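Local coordinates for uricase (Bacillus fastidiosus, PDB 4R8X), which catalyses the oxidation of urate to 5-hydroxyisourate by molecular oxygen, the first step in the breakdown of urate to allantoin, at residues T34-T39 with A224-R229; R229-S234 with L253-R258; D240-Q245 with N316-A321; Y249-T254 with V265-N270; T276-T281 with G286-E291. All blocks are in the same frame, centred on the assembly; numbering follows the deposited sequence.

Contact 1. Residues T34-T39 with A224-R229; sequences TEKHNT and AAEQVR
Lys36 leaves strand 35-36 with chi1 at -172°, CG opposite the backbone N, and with every later torsion near trans it sends an extended side chain toward the first turn of helix 225-238. Glu226, by contrast, folds at its second torsion (chi2 87°), which turns the carboxylate aside so that the two side chains cross at about a right angle. The contact centres on one oxygen: Lys36 NZ donates to Glu226 OE1 at 2.7 Å, a salt bridge on the syn lone pair, the side of the other oxygen. The methylenes follow the ammonium group in, and Lys36 CE lies 3.3 Å from Glu226 OE1. The second oxygen is served by a water that donates to Glu226 OE2 at 2.8 Å and also accepts a weak hydrogen bond from the ammonium group. At the start of the helix Ala224 holds the N-cap position, and its backbone N donates to Gln227 OE1 at 3.2 Å, in the carbonyl plane and on a lone pair. Val144 of strand 143-153 touches both Lys36 and Glu226, and Glu115 forms a second salt bridge with Lys36 NZ. One ammonium group is thus shared between two carboxylates, which should favour its protonated form and ties the start of the helix electrostatically to strand 35-36, far along the sequence, at the surface of the subunit.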
# COMPACT_ATOMS: atom_id res chain seq x y z
N THR D 34 10.45 15.26 -27.63
CA THR D 34 10.11 15.03 -29.03
C THR D 34 10.35 13.60 -29.50
O THR D 34 10.05 13.27 -30.64
CB THR D 34 10.83 16.01 -29.99
OG1 THR D 34 12.25 15.93 -29.79
CG2 THR D 34 10.35 17.44 -29.74
N GLU D 35 10.90 12.77 -28.62
CA GLU D 35 11.11 11.37 -28.95
C GLU D 35 11.11 10.52 -27.69
O GLU D 35 11.48 10.98 -26.62
CB GLU D 35 12.42 11.16 -29.72
CG GLU D 35 13.68 11.48 -28.93
CD GLU D 35 14.96 11.19 -29.70
OE1 GLU D 35 16.04 11.55 -29.20
OE2 GLU D 35 14.89 10.60 -30.80
N LYS D 36 10.68 9.28 -27.84
CA LYS D 36 10.69 8.34 -26.73
C LYS D 36 11.40 7.09 -27.23
O LYS D 36 10.89 6.38 -28.09
CB LYS D 36 9.27 8.03 -26.28
CG LYS D 36 9.16 7.20 -24.99
CD LYS D 36 7.74 7.24 -24.43
CE LYS D 36 7.63 6.46 -23.13
NZ LYS D 36 6.30 6.67 -22.47
N HIS D 37 12.60 6.84 -26.72
CA HIS D 37 13.48 5.86 -27.33
C HIS D 37 12.98 4.41 -27.27
O HIS D 37 13.38 3.60 -28.09
CB HIS D 37 14.92 5.99 -26.81
CG HIS D 37 15.05 5.87 -25.33
ND1 HIS D 37 14.96 4.67 -24.66
CD2 HIS D 37 15.29 6.81 -24.38
CE1 HIS D 37 15.14 4.87 -23.37
NE2 HIS D 37 15.33 6.16 -23.17
N ASN D 38 12.13 4.10 -26.29
CA ASN D 38 11.54 2.75 -26.17
C ASN D 38 12.53 1.61 -25.95
O ASN D 38 12.26 0.45 -26.30
CB ASN D 38 10.62 2.42 -27.36
CG ASN D 38 9.32 3.22 -27.34
OD1 ASN D 38 8.85 3.65 -26.28
ND2 ASN D 38 8.73 3.41 -28.52
N THR D 39 13.68 1.93 -25.36
CA THR D 39 14.65 0.90 -24.97
C THR D 39 13.98 -0.13 -24.07
O THR D 39 14.20 -1.33 -24.21
CB THR D 39 15.87 1.52 -24.28
OG1 THR D 39 16.54 2.37 -25.21
CG2 THR D 39 16.85 0.44 -23.80
N ALA D 224 2.06 12.62 -27.31
CA ALA D 224 2.75 11.90 -26.24
C ALA D 224 2.28 12.42 -24.88
O ALA D 224 2.20 13.63 -24.66
CB ALA D 224 4.26 12.06 -26.38
N ALA D 225 1.96 11.49 -23.99
CA ALA D 225 1.53 11.84 -22.63
C ALA D 225 2.55 12.75 -21.94
O ALA D 225 2.17 13.61 -21.15
CB ALA D 225 1.27 10.58 -21.78
N GLU D 226 3.83 12.57 -22.25
CA GLU D 226 4.87 13.40 -21.66
C GLU D 226 4.73 14.86 -22.07
O GLU D 226 5.04 15.77 -21.29
CB GLU D 226 6.25 12.87 -22.05
CG GLU D 226 6.62 11.57 -21.36
CD GLU D 226 6.14 10.31 -22.07
OE1 GLU D 226 6.56 9.22 -21.65
OE2 GLU D 226 5.36 10.40 -23.04
N GLN D 227 4.27 15.09 -23.30
CA GLN D 227 4.03 16.45 -23.76
C GLN D 227 2.89 17.09 -22.99
O GLN D 227 2.94 18.26 -22.61
CB GLN D 227 3.71 16.47 -25.25
CG GLN D 227 4.84 16.01 -26.12
CD GLN D 227 4.47 16.04 -27.59
OE1 GLN D 227 3.69 15.22 -28.06
NE2 GLN D 227 5.03 17.00 -28.32
N VAL D 228 1.85 16.30 -22.75
CA VAL D 228 0.69 16.76 -22.00
C VAL D 228 1.08 17.08 -20.56
O VAL D 228 0.67 18.10 -20.02
CB VAL D 228 -0.44 15.71 -22.07
CG1 VAL D 228 -1.56 16.07 -21.13
CG2 VAL D 228 -0.98 15.59 -23.51
N ARG D 229 1.89 16.21 -19.96
CA ARG D 229 2.43 16.44 -18.62
C ARG D 229 3.20 17.77 -18.58
O ARG D 229 3.04 18.57 -17.66
CB ARG D 229 3.32 15.26 -18.22
CG ARG D 229 3.90 15.30 -16.81
CD ARG D 229 5.28 15.96 -16.78
NE ARG D 229 6.15 15.50 -17.86
CZ ARG D 229 6.80 14.34 -17.85
NH1 ARG D 229 6.68 13.51 -16.81
NH2 ARG D 229 7.56 14.00 -18.88
O HOH W 1 4.12 8.31 -24.43

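Contact 2. Residues R229-S234 with L253-R258; sequences RDIAAS and LTILDR
Apolar packing alone joins the two helices here, and Ile231 supplies one whole side of it. Its CG2 methyl touches Thr254 CG2 at 3.6 Å, the two side chains sliding past each other in opposite directions. The same methyl lies 3.8 Å from Ile255 CG1. Ile231 CG2 stands anti to the backbone N while CG1 is anti to the carbonyl carbon (chi1 -68°), and this divides the work between its branches: CG2 touches Thr254 and Ile255, and CD1 runs on to Arg258 CG at 4.0 Å. Only the aliphatic start of the arginine takes part.

Polar groups are satisfied away from this seam. Thr254 OG1 bonds back to His250 O within its own helix, and the guanidinium of Arg258 reaches Glu30 and the carbonyl of Leu322. On the other helix, Asp230 O accepts from both Ser234 N and Ser234 OG, which approach from opposite faces of its plane.

The two helices, consecutive in the chain, approach to 9.9 Å between segment axes, and their N-to-C directions make 133°, about midway between perpendicular and antiparallel. Ile255 also packs on Leu262 and Val265 of strand 262-271, while Ser234 faces a second subunit, where its hydroxyl bonds to Gly124 N of that chain.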
# COMPACT_ATOMS: atom_id res chain seq x y z
N ARG D 229 1.89 16.21 -19.96
CA ARG D 229 2.43 16.44 -18.62
C ARG D 229 3.20 17.77 -18.58
O ARG D 229 3.04 18.57 -17.66
CB ARG D 229 3.32 15.26 -18.22
CG ARG D 229 3.90 15.30 -16.81
CD ARG D 229 5.28 15.96 -16.78
NE ARG D 229 6.15 15.50 -17.86
CZ ARG D 229 6.80 14.34 -17.85
NH1 ARG D 229 6.68 13.51 -16.81
NH2 ARG D 229 7.56 14.00 -18.88
N ASP D 230 4.04 18.00 -19.58
CA ASP D 230 4.80 19.24 -19.66
C ASP D 230 3.91 20.47 -19.85
O ASP D 230 4.21 21.53 -19.30
CB ASP D 230 5.85 19.17 -20.77
CG ASP D 230 6.98 18.21 -20.45
OD1 ASP D 230 7.12 17.81 -19.27
OD2 ASP D 230 7.71 17.85 -21.39
N ILE D 231 2.82 20.34 -20.61
CA ILE D 231 1.87 21.45 -20.73
C ILE D 231 1.24 21.74 -19.37
O ILE D 231 1.19 22.89 -18.93
CB ILE D 231 0.79 21.17 -21.78
CG1 ILE D 231 1.39 21.16 -23.18
CG2 ILE D 231 -0.32 22.23 -21.70
CD1 ILE D 231 0.41 20.68 -24.23
N ALA D 232 0.76 20.71 -18.70
CA ALA D 232 0.19 20.87 -17.37
C ALA D 232 1.12 21.58 -16.40
O ALA D 232 0.72 22.51 -15.70
CB ALA D 232 -0.22 19.51 -16.80
N ALA D 233 2.38 21.15 -16.35
CA ALA D 233 3.34 21.75 -15.44
C ALA D 233 3.59 23.21 -15.80
O ALA D 233 3.68 24.07 -14.92
CB ALA D 233 4.64 20.97 -15.47
N SER D 234 3.68 23.49 -17.10
CA SER D 234 3.98 24.83 -17.59
C SER D 234 2.84 25.80 -17.28
O SER D 234 3.08 26.94 -16.86
CB SER D 234 4.26 24.81 -19.10
OG SER D 234 5.43 24.05 -19.37
N LEU D 253 -7.56 23.86 -22.15
CA LEU D 253 -7.55 24.76 -23.31
C LEU D 253 -6.20 24.73 -24.02
O LEU D 253 -6.14 24.72 -25.25
CB LEU D 253 -7.86 26.20 -22.88
CG LEU D 253 -9.26 26.52 -22.36
CD1 LEU D 253 -9.31 27.95 -21.83
CD2 LEU D 253 -10.33 26.30 -23.43
N THR D 254 -5.13 24.75 -23.23
CA THR D 254 -3.78 24.79 -23.79
C THR D 254 -3.46 23.51 -24.55
O THR D 254 -2.87 23.56 -25.63
CB THR D 254 -2.72 25.05 -22.69
OG1 THR D 254 -3.08 26.23 -21.95
CG2 THR D 254 -1.36 25.29 -23.32
N ILE D 255 -3.84 22.37 -23.99
CA ILE D 255 -3.62 21.09 -24.66
C ILE D 255 -4.38 21.05 -25.99
O ILE D 255 -3.82 20.69 -27.03
CB ILE D 255 -4.02 19.89 -23.77
CG1 ILE D 255 -3.15 19.80 -22.50
CG2 ILE D 255 -3.94 18.60 -24.56
CD1 ILE D 255 -3.76 18.95 -21.40
N LEU D 256 -5.65 21.44 -25.96
CA LEU D 256 -6.46 21.51 -27.17
C LEU D 256 -5.88 22.47 -28.22
O LEU D 256 -5.95 22.21 -29.43
CB LEU D 256 -7.89 21.90 -26.80
CG LEU D 256 -8.63 20.84 -25.98
CD1 LEU D 256 -9.94 21.37 -25.39
CD2 LEU D 256 -8.88 19.58 -26.79
N ASP D 257 -5.30 23.57 -27.76
CA ASP D 257 -4.66 24.56 -28.63
C ASP D 257 -3.45 23.97 -29.34
O ASP D 257 -3.28 24.13 -30.56
CB ASP D 257 -4.25 25.78 -27.79
CG ASP D 257 -4.20 27.06 -28.60
OD1 ASP D 257 -4.43 27.04 -29.83
OD2 ASP D 257 -3.94 28.12 -27.98
N ARG D 258 -2.60 23.28 -28.58
CA ARG D 258 -1.40 22.68 -29.14
C ARG D 258 -1.70 21.49 -30.04
O ARG D 258 -0.96 21.21 -30.99
CB ARG D 258 -0.45 22.23 -28.04
CG ARG D 258 0.09 23.36 -27.20
CD ARG D 258 0.75 24.43 -28.05
NE ARG D 258 1.26 25.50 -27.20
CZ ARG D 258 1.20 26.79 -27.49
NH1 ARG D 258 0.65 27.21 -28.62
NH2 ARG D 258 1.69 27.68 -26.63

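Contact 3. Residues D240-Q245 with N316-A321; sequences DNKSIQ and NSEYVA
A single salt bridge carries this whole contact: Lys242 NZ donates to Glu318 OE1 at 2.7 Å, linking the loop before helix 244-258 to the C-terminal tail. The ammonium group meets OE1 on its syn side, 19° out of the carboxylate plane, and Glu318 OE2 also lies near, 3.2 Å from Lys242 NZ. Both side chains come from opposite directions and stay extended beyond CG (Lys242 chi2 165°), so the charges meet at the far ends of two long arms. An ST turn shapes the tail beside it: Ser317 OG accepts from Tyr319 N at 3.1 Å. The bridge pins part of the C-terminal tail, whose folding is crucial for thermostability, and is consistent with such a role.

Next to Lys242, Ser243 is the N-cap of helix 244-258, with its hydroxyl accepting from His246 N. Gln245, two residues further on, is predicted to bind urate. A third subunit also borders the lysine, through a weak hydrogen bond from its NZ to Glu60 O and packing on Gly61 of that neighbouring chain. The tail itself follows helix 305-312 and lies along helix 244-258, where Tyr319 packs on Leu253 and Thr254 and its hydroxyl bonds to Asp257.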
# COMPACT_ATOMS: atom_id res chain seq x y z
N ASP D 240 -1.86 32.42 -12.87
CA ASP D 240 -2.32 32.76 -11.53
C ASP D 240 -3.71 32.15 -11.39
O ASP D 240 -4.71 32.77 -11.73
CB ASP D 240 -2.36 34.28 -11.34
CG ASP D 240 -1.00 34.92 -11.52
OD1 ASP D 240 -0.02 34.42 -10.92
OD2 ASP D 240 -0.90 35.92 -12.27
N ASN D 241 -3.77 30.91 -10.92
CA ASN D 241 -5.03 30.20 -10.87
C ASN D 241 -5.90 30.71 -9.73
O ASN D 241 -5.40 31.19 -8.71
CB ASN D 241 -4.81 28.69 -10.75
CG ASN D 241 -4.30 28.28 -9.39
OD1 ASN D 241 -5.06 28.28 -8.42
ND2 ASN D 241 -3.02 27.91 -9.32
N LYS D 242 -7.21 30.59 -9.90
CA LYS D 242 -8.19 31.06 -8.92
C LYS D 242 -8.79 29.87 -8.18
O LYS D 242 -9.54 30.04 -7.22
CB LYS D 242 -9.30 31.83 -9.63
CG LYS D 242 -8.84 33.06 -10.39
CD LYS D 242 -9.92 33.55 -11.34
CE LYS D 242 -9.44 34.70 -12.22
NZ LYS D 242 -10.35 34.92 -13.36
N SER D 243 -8.46 28.68 -8.65
CA SER D 243 -8.92 27.43 -8.06
C SER D 243 -8.34 26.31 -8.89
O SER D 243 -7.79 26.56 -9.96
CB SER D 243 -10.44 27.32 -8.09
OG SER D 243 -10.92 27.44 -9.42
N ILE D 244 -8.46 25.08 -8.40
CA ILE D 244 -8.08 23.94 -9.21
C ILE D 244 -9.01 23.85 -10.41
O ILE D 244 -8.58 23.53 -11.52
CB ILE D 244 -8.13 22.64 -8.40
CG1 ILE D 244 -7.09 22.68 -7.28
CG2 ILE D 244 -7.86 21.44 -9.29
CD1 ILE D 244 -7.14 21.48 -6.40
N GLN D 245 -10.30 24.15 -10.19
CA GLN D 245 -11.29 24.16 -11.26
C GLN D 245 -10.82 25.06 -12.40
O GLN D 245 -10.79 24.65 -13.55
CB GLN D 245 -12.64 24.67 -10.75
CG GLN D 245 -13.39 23.68 -9.87
CD GLN D 245 -13.09 23.84 -8.40
OE1 GLN D 245 -11.97 24.18 -8.00
NE2 GLN D 245 -14.10 23.60 -7.56
N ASN D 316 -13.48 39.08 -23.54
CA ASN D 316 -13.21 39.06 -22.10
C ASN D 316 -12.37 37.87 -21.66
O ASN D 316 -12.17 37.66 -20.46
CB ASN D 316 -14.52 39.09 -21.32
CG ASN D 316 -15.45 40.21 -21.75
OD1 ASN D 316 -15.01 41.32 -22.03
ND2 ASN D 316 -16.74 39.91 -21.82
N SER D 317 -11.89 37.07 -22.61
CA SER D 317 -11.13 35.87 -22.27
C SER D 317 -9.81 36.18 -21.57
O SER D 317 -9.13 37.14 -21.92
CB SER D 317 -10.88 35.01 -23.51
OG SER D 317 -10.12 33.85 -23.19
N GLU D 318 -9.47 35.35 -20.59
CA GLU D 318 -8.18 35.45 -19.91
C GLU D 318 -7.19 34.43 -20.45
O GLU D 318 -6.03 34.41 -20.05
CB GLU D 318 -8.36 35.27 -18.40
CG GLU D 318 -9.15 36.38 -17.74
CD GLU D 318 -9.29 36.17 -16.24
OE1 GLU D 318 -9.15 35.02 -15.79
OE2 GLU D 318 -9.55 37.16 -15.53
N TYR D 319 -7.65 33.57 -21.36
CA TYR D 319 -6.78 32.54 -21.92
C TYR D 319 -5.61 33.10 -22.72
O TYR D 319 -5.79 33.90 -23.64
CB TYR D 319 -7.58 31.57 -22.80
CG TYR D 319 -6.68 30.57 -23.50
CD1 TYR D 319 -6.03 29.58 -22.79
CD2 TYR D 319 -6.45 30.66 -24.87
CE1 TYR D 319 -5.21 28.68 -23.41
CE2 TYR D 319 -5.62 29.76 -25.51
CZ TYR D 319 -5.00 28.77 -24.77
OH TYR D 319 -4.17 27.87 -25.38
N VAL D 320 -4.41 32.66 -22.35
CA VAL D 320 -3.19 33.00 -23.07
C VAL D 320 -2.31 31.77 -23.21
O VAL D 320 -2.29 30.90 -22.34
CB VAL D 320 -2.38 34.12 -22.38
CG1 VAL D 320 -3.17 35.43 -22.35
CG2 VAL D 320 -1.98 33.70 -20.98
N ALA D 321 -1.58 31.69 -24.31
CA ALA D 321 -0.64 30.60 -24.53
C ALA D 321 0.67 31.17 -25.06
O ALA D 321 0.70 32.25 -25.65
CB ALA D 321 -1.22 29.58 -25.50

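Contact 4. Residues Y249-T254 with V265-N270; sequences YHIGLT and VNFGTN
Phe267 projects from strand 262-271 against Ile251 and Gly252 of helix 244-258, a helix-on-sheet packing within the tunnelling fold (T-fold) of uricases, in which helices pack on one side of an antiparallel sheet. The axes of the two segments come within 8.6 Å and run at 151°, roughly antiparallel. Packing is densest where the phenyl ring reaches the helix backbone. Phe267 CZ lies 3.5 Å from Gly252 N, an oblique approach, and Gly252 CA stands at the ring edge, in its plane, 3.8 Å from Phe267 CE1. Having no side chain, Gly252 presents its backbone directly to the ring. Beside it the CG2 methyl of Ile251 also lies at the edge, near the ring plane. With Phe267 CG anti to its carbonyl carbon (chi1 -66°) the ring reaches up from the strand to the helix.

The strand end at Val265 is looser: its CG2 makes a distant contact with the carbonyl of Gly252, while Val265 also packs on Ile204 of strand 198-208. Toward Asn270 the two elements diverge and no contact remains. Gly268 and Asn270 there are partly exposed, and Asn270 is turned to Phe201 and Phe296. On the helix, Tyr249 points away from the sheet segment and packs on Phe58 of a third subunit. Between side chains, helix and strand meet in the apolar pair Ile251 CG2 and Phe267 CZ, 3.7 Å apart.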
# COMPACT_ATOMS: atom_id res chain seq x y z
N TYR D 249 -9.23 24.00 -16.33
CA TYR D 249 -9.85 24.54 -17.53
C TYR D 249 -8.76 25.07 -18.47
O TYR D 249 -8.74 24.76 -19.67
CB TYR D 249 -10.83 25.66 -17.18
CG TYR D 249 -11.56 26.26 -18.37
CD1 TYR D 249 -12.32 25.47 -19.22
CD2 TYR D 249 -11.48 27.63 -18.63
CE1 TYR D 249 -12.99 26.03 -20.30
CE2 TYR D 249 -12.15 28.19 -19.71
CZ TYR D 249 -12.90 27.38 -20.54
OH TYR D 249 -13.56 27.93 -21.61
N HIS D 250 -7.84 25.85 -17.92
CA HIS D 250 -6.75 26.42 -18.70
C HIS D 250 -5.71 25.41 -19.18
O HIS D 250 -5.18 25.54 -20.27
CB HIS D 250 -6.12 27.58 -17.95
CG HIS D 250 -6.95 28.82 -17.98
ND1 HIS D 250 -6.71 29.84 -18.87
CD2 HIS D 250 -8.06 29.17 -17.29
CE1 HIS D 250 -7.62 30.79 -18.70
NE2 HIS D 250 -8.46 30.40 -17.76
N ILE D 251 -5.43 24.40 -18.37
CA ILE D 251 -4.58 23.33 -18.85
C ILE D 251 -5.24 22.65 -20.05
O ILE D 251 -4.59 22.40 -21.07
CB ILE D 251 -4.29 22.30 -17.74
CG1 ILE D 251 -3.43 22.94 -16.63
CG2 ILE D 251 -3.60 21.08 -18.34
CD1 ILE D 251 -3.26 22.07 -15.38
N GLY D 252 -6.53 22.38 -19.93
CA GLY D 252 -7.27 21.74 -21.00
C GLY D 252 -7.29 22.57 -22.28
O GLY D 252 -7.06 22.03 -23.36
N LEU D 253 -7.56 23.86 -22.15
CA LEU D 253 -7.55 24.76 -23.31
C LEU D 253 -6.20 24.73 -24.02
O LEU D 253 -6.14 24.72 -25.25
CB LEU D 253 -7.86 26.20 -22.88
CG LEU D 253 -9.26 26.52 -22.36
CD1 LEU D 253 -9.31 27.95 -21.83
CD2 LEU D 253 -10.33 26.30 -23.43
N THR D 254 -5.13 24.75 -23.23
CA THR D 254 -3.78 24.79 -23.79
C THR D 254 -3.46 23.51 -24.55
O THR D 254 -2.87 23.56 -25.63
CB THR D 254 -2.72 25.05 -22.69
OG1 THR D 254 -3.08 26.23 -21.95
CG2 THR D 254 -1.36 25.29 -23.32
N VAL D 265 -10.19 16.92 -23.71
CA VAL D 265 -9.25 16.58 -22.65
C VAL D 265 -10.06 16.45 -21.36
O VAL D 265 -10.89 17.29 -21.06
CB VAL D 265 -8.19 17.69 -22.48
CG1 VAL D 265 -7.26 17.34 -21.34
CG2 VAL D 265 -7.40 17.86 -23.77
N ASN D 266 -9.80 15.40 -20.59
CA ASN D 266 -10.55 15.19 -19.36
C ASN D 266 -9.61 15.14 -18.16
O ASN D 266 -8.42 14.81 -18.29
CB ASN D 266 -11.42 13.93 -19.44
CG ASN D 266 -10.67 12.73 -19.97
OD1 ASN D 266 -9.83 12.17 -19.27
ND2 ASN D 266 -10.98 12.33 -21.20
N PHE D 267 -10.14 15.49 -16.99
CA PHE D 267 -9.34 15.60 -15.78
C PHE D 267 -10.00 14.90 -14.62
O PHE D 267 -11.23 14.95 -14.47
CB PHE D 267 -9.18 17.07 -15.39
CG PHE D 267 -8.38 17.87 -16.36
CD1 PHE D 267 -8.99 18.50 -17.44
CD2 PHE D 267 -7.02 18.02 -16.19
CE1 PHE D 267 -8.24 19.24 -18.33
CE2 PHE D 267 -6.27 18.77 -17.07
CZ PHE D 267 -6.88 19.39 -18.15
N GLY D 268 -9.17 14.26 -13.80
CA GLY D 268 -9.53 13.85 -12.46
C GLY D 268 -8.45 14.40 -11.55
O GLY D 268 -7.27 14.16 -11.79
N THR D 269 -8.84 15.15 -10.52
CA THR D 269 -7.87 15.80 -9.63
C THR D 269 -8.02 15.40 -8.18
O THR D 269 -9.06 14.88 -7.77
CB THR D 269 -8.08 17.32 -9.61
OG1 THR D 269 -9.23 17.60 -8.80
CG2 THR D 269 -8.32 17.85 -11.00
N ASN D 270 -6.98 15.67 -7.40
CA ASN D 270 -7.08 15.77 -5.95
C ASN D 270 -6.47 17.09 -5.53
O ASN D 270 -5.41 17.49 -6.04
CB ASN D 270 -6.22 14.72 -5.22
CG ASN D 270 -6.78 13.31 -5.28
OD1 ASN D 270 -6.19 12.40 -4.69
ND2 ASN D 270 -7.89 13.10 -5.99

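Contact 5. Residues T276-T281 with G286-E291; sequences TVVEGT and GAVFTE
Val277 and Val278 both face Val288 across an antiparallel hairpin, a classic beta bulge that shifts the register by one residue between the bridges Thr276-Phe289 and Val278-Val288. Val288 O accepts two hydrogen bonds, from Val277 N at 2.8 Å and Val278 N at 3.0 Å. The return bond, Val288 N to Val278 O at 2.9 Å, lies in the carbonyl plane on a lone pair. That same oxygen is approached by Ala287 CA at 3.3 Å in a CA-H...O contact, giving Val278 O two partners.

The valines Val278 and Val288 share a face of the hairpin, their CB atoms 3.9 Å apart. The bulge turns Val277 toward the other strand, and its CG2 reaches Thr290 CG2 at 3.6 Å. Its chi1 of 174° puts CG1 anti to the backbone N and leaves CG2, anti to the carbonyl carbon, to touch Thr290. At the other pair Phe289 starts out away from the partner strand, yet its ring comes back to Thr276, with CE1 lying 3.6 Å from Thr276 OG1 in an oblique approach. The hydroxyl itself is hydrogen-bonded to Thr194 OG1; its approach to the ring is packing. Near the turn, Ala287 CB packs on the backbone of Gly280.

Thr276 and Phe289 both touch Arg196, predicted to bind urate, so the hairpin borders the probable active site. Val288 and Phe289 pair with a strand of a second subunit, extending the sheet across the interface, and Thr290 OG1 bonds to Tyr13 O of that neighbouring chain.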
# COMPACT_ATOMS: atom_id res chain seq x y z
N THR D 276 -1.13 24.70 7.54
CA THR D 276 -0.12 25.55 8.15
C THR D 276 0.11 25.18 9.62
O THR D 276 -0.84 24.92 10.37
CB THR D 276 -0.55 27.02 8.10
OG1 THR D 276 -0.74 27.41 6.73
CG2 THR D 276 0.49 27.92 8.75
N VAL D 277 1.38 25.16 10.03
CA VAL D 277 1.70 25.04 11.44
C VAL D 277 2.36 26.32 11.93
O VAL D 277 1.99 26.86 12.96
CB VAL D 277 2.62 23.85 11.73
CG1 VAL D 277 3.04 23.88 13.19
CG2 VAL D 277 1.92 22.55 11.39
N VAL D 278 3.37 26.79 11.19
CA VAL D 278 3.99 28.07 11.50
C VAL D 278 3.88 28.99 10.30
O VAL D 278 4.37 28.68 9.21
CB VAL D 278 5.48 27.93 11.88
CG1 VAL D 278 6.04 29.28 12.30
CG2 VAL D 278 5.66 26.91 13.00
N GLU D 279 3.21 30.12 10.50
CA GLU D 279 3.04 31.11 9.44
C GLU D 279 4.39 31.70 9.07
O GLU D 279 5.20 32.00 9.94
CB GLU D 279 2.11 32.22 9.91
CG GLU D 279 1.56 33.09 8.79
CD GLU D 279 0.18 32.65 8.36
OE1 GLU D 279 0.06 31.59 7.72
OE2 GLU D 279 -0.79 33.36 8.67
N GLY D 280 4.63 31.87 7.77
CA GLY D 280 5.87 32.45 7.30
C GLY D 280 6.05 33.88 7.79
O GLY D 280 5.08 34.59 8.02
N THR D 281 7.31 34.29 7.95
CA THR D 281 7.63 35.64 8.42
C THR D 281 7.53 36.65 7.28
O THR D 281 7.41 37.85 7.50
CB THR D 281 9.05 35.70 9.00
OG1 THR D 281 9.99 35.38 7.97
CG2 THR D 281 9.20 34.71 10.14
N GLY D 286 10.30 30.96 5.99
CA GLY D 286 10.23 30.58 7.39
C GLY D 286 8.97 29.81 7.75
O GLY D 286 8.74 29.52 8.93
N ALA D 287 8.15 29.48 6.76
CA ALA D 287 6.89 28.81 7.03
C ALA D 287 7.09 27.31 7.23
O ALA D 287 7.99 26.71 6.66
CB ALA D 287 5.89 29.05 5.90
N VAL D 288 6.23 26.73 8.06
CA VAL D 288 6.22 25.29 8.28
C VAL D 288 4.81 24.75 8.11
O VAL D 288 3.86 25.30 8.67
CB VAL D 288 6.76 24.92 9.68
CG1 VAL D 288 6.80 23.41 9.87
CG2 VAL D 288 8.14 25.53 9.89
N PHE D 289 4.69 23.68 7.33
CA PHE D 289 3.41 23.05 7.04
C PHE D 289 3.46 21.59 7.45
O PHE D 289 4.53 21.06 7.78
CB PHE D 289 3.11 23.16 5.54
CG PHE D 289 3.15 24.55 5.03
CD1 PHE D 289 2.02 25.35 5.09
CD2 PHE D 289 4.32 25.08 4.51
CE1 PHE D 289 2.06 26.65 4.62
CE2 PHE D 289 4.37 26.40 4.04
CZ PHE D 289 3.23 27.18 4.10
N THR D 290 2.31 20.93 7.43
CA THR D 290 2.22 19.51 7.73
C THR D 290 1.08 18.88 6.93
O THR D 290 0.35 19.58 6.24
CB THR D 290 2.00 19.25 9.23
OG1 THR D 290 2.19 17.86 9.51
CG2 THR D 290 0.60 19.69 9.67
N GLU D 291 0.94 17.56 6.99
CA GLU D 291 -0.16 16.91 6.27
C GLU D 291 -1.51 17.20 6.91
O GLU D 291 -1.61 17.31 8.14
CB GLU D 291 0.05 15.39 6.17
CG GLU D 291 1.24 14.94 5.34
CD GLU D 291 1.08 15.14 3.84
OE1 GLU D 291 1.76 14.42 3.08
OE2 GLU D 291 0.29 16.02 3.40

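Contacts 2, 3 and 4 cluster on helix 244-258. Contacts 2 and 4 share Leu253 and Thr254, their centres 9 Å apart, and meet where Ile255 CG2 packs on Val265 CG2 at 3.6 Å. Contact 3 touches contact 4 through Ile244 CG2 and Thr269 CG2, 4.0 Å apart. Contact 1 takes the first turn of helix 225-238, just before contact 2, and shares Arg229 with it; their centres are 14 Å apart. Contact 5 stands apart, its centre about 27 Å from that of contact 3. Two contacts hold or adjoin predicted urate-binding residues: contact 3 contains Gln245, and Thr276 of contact 5 has its side chain about 3 Å from that of Arg196.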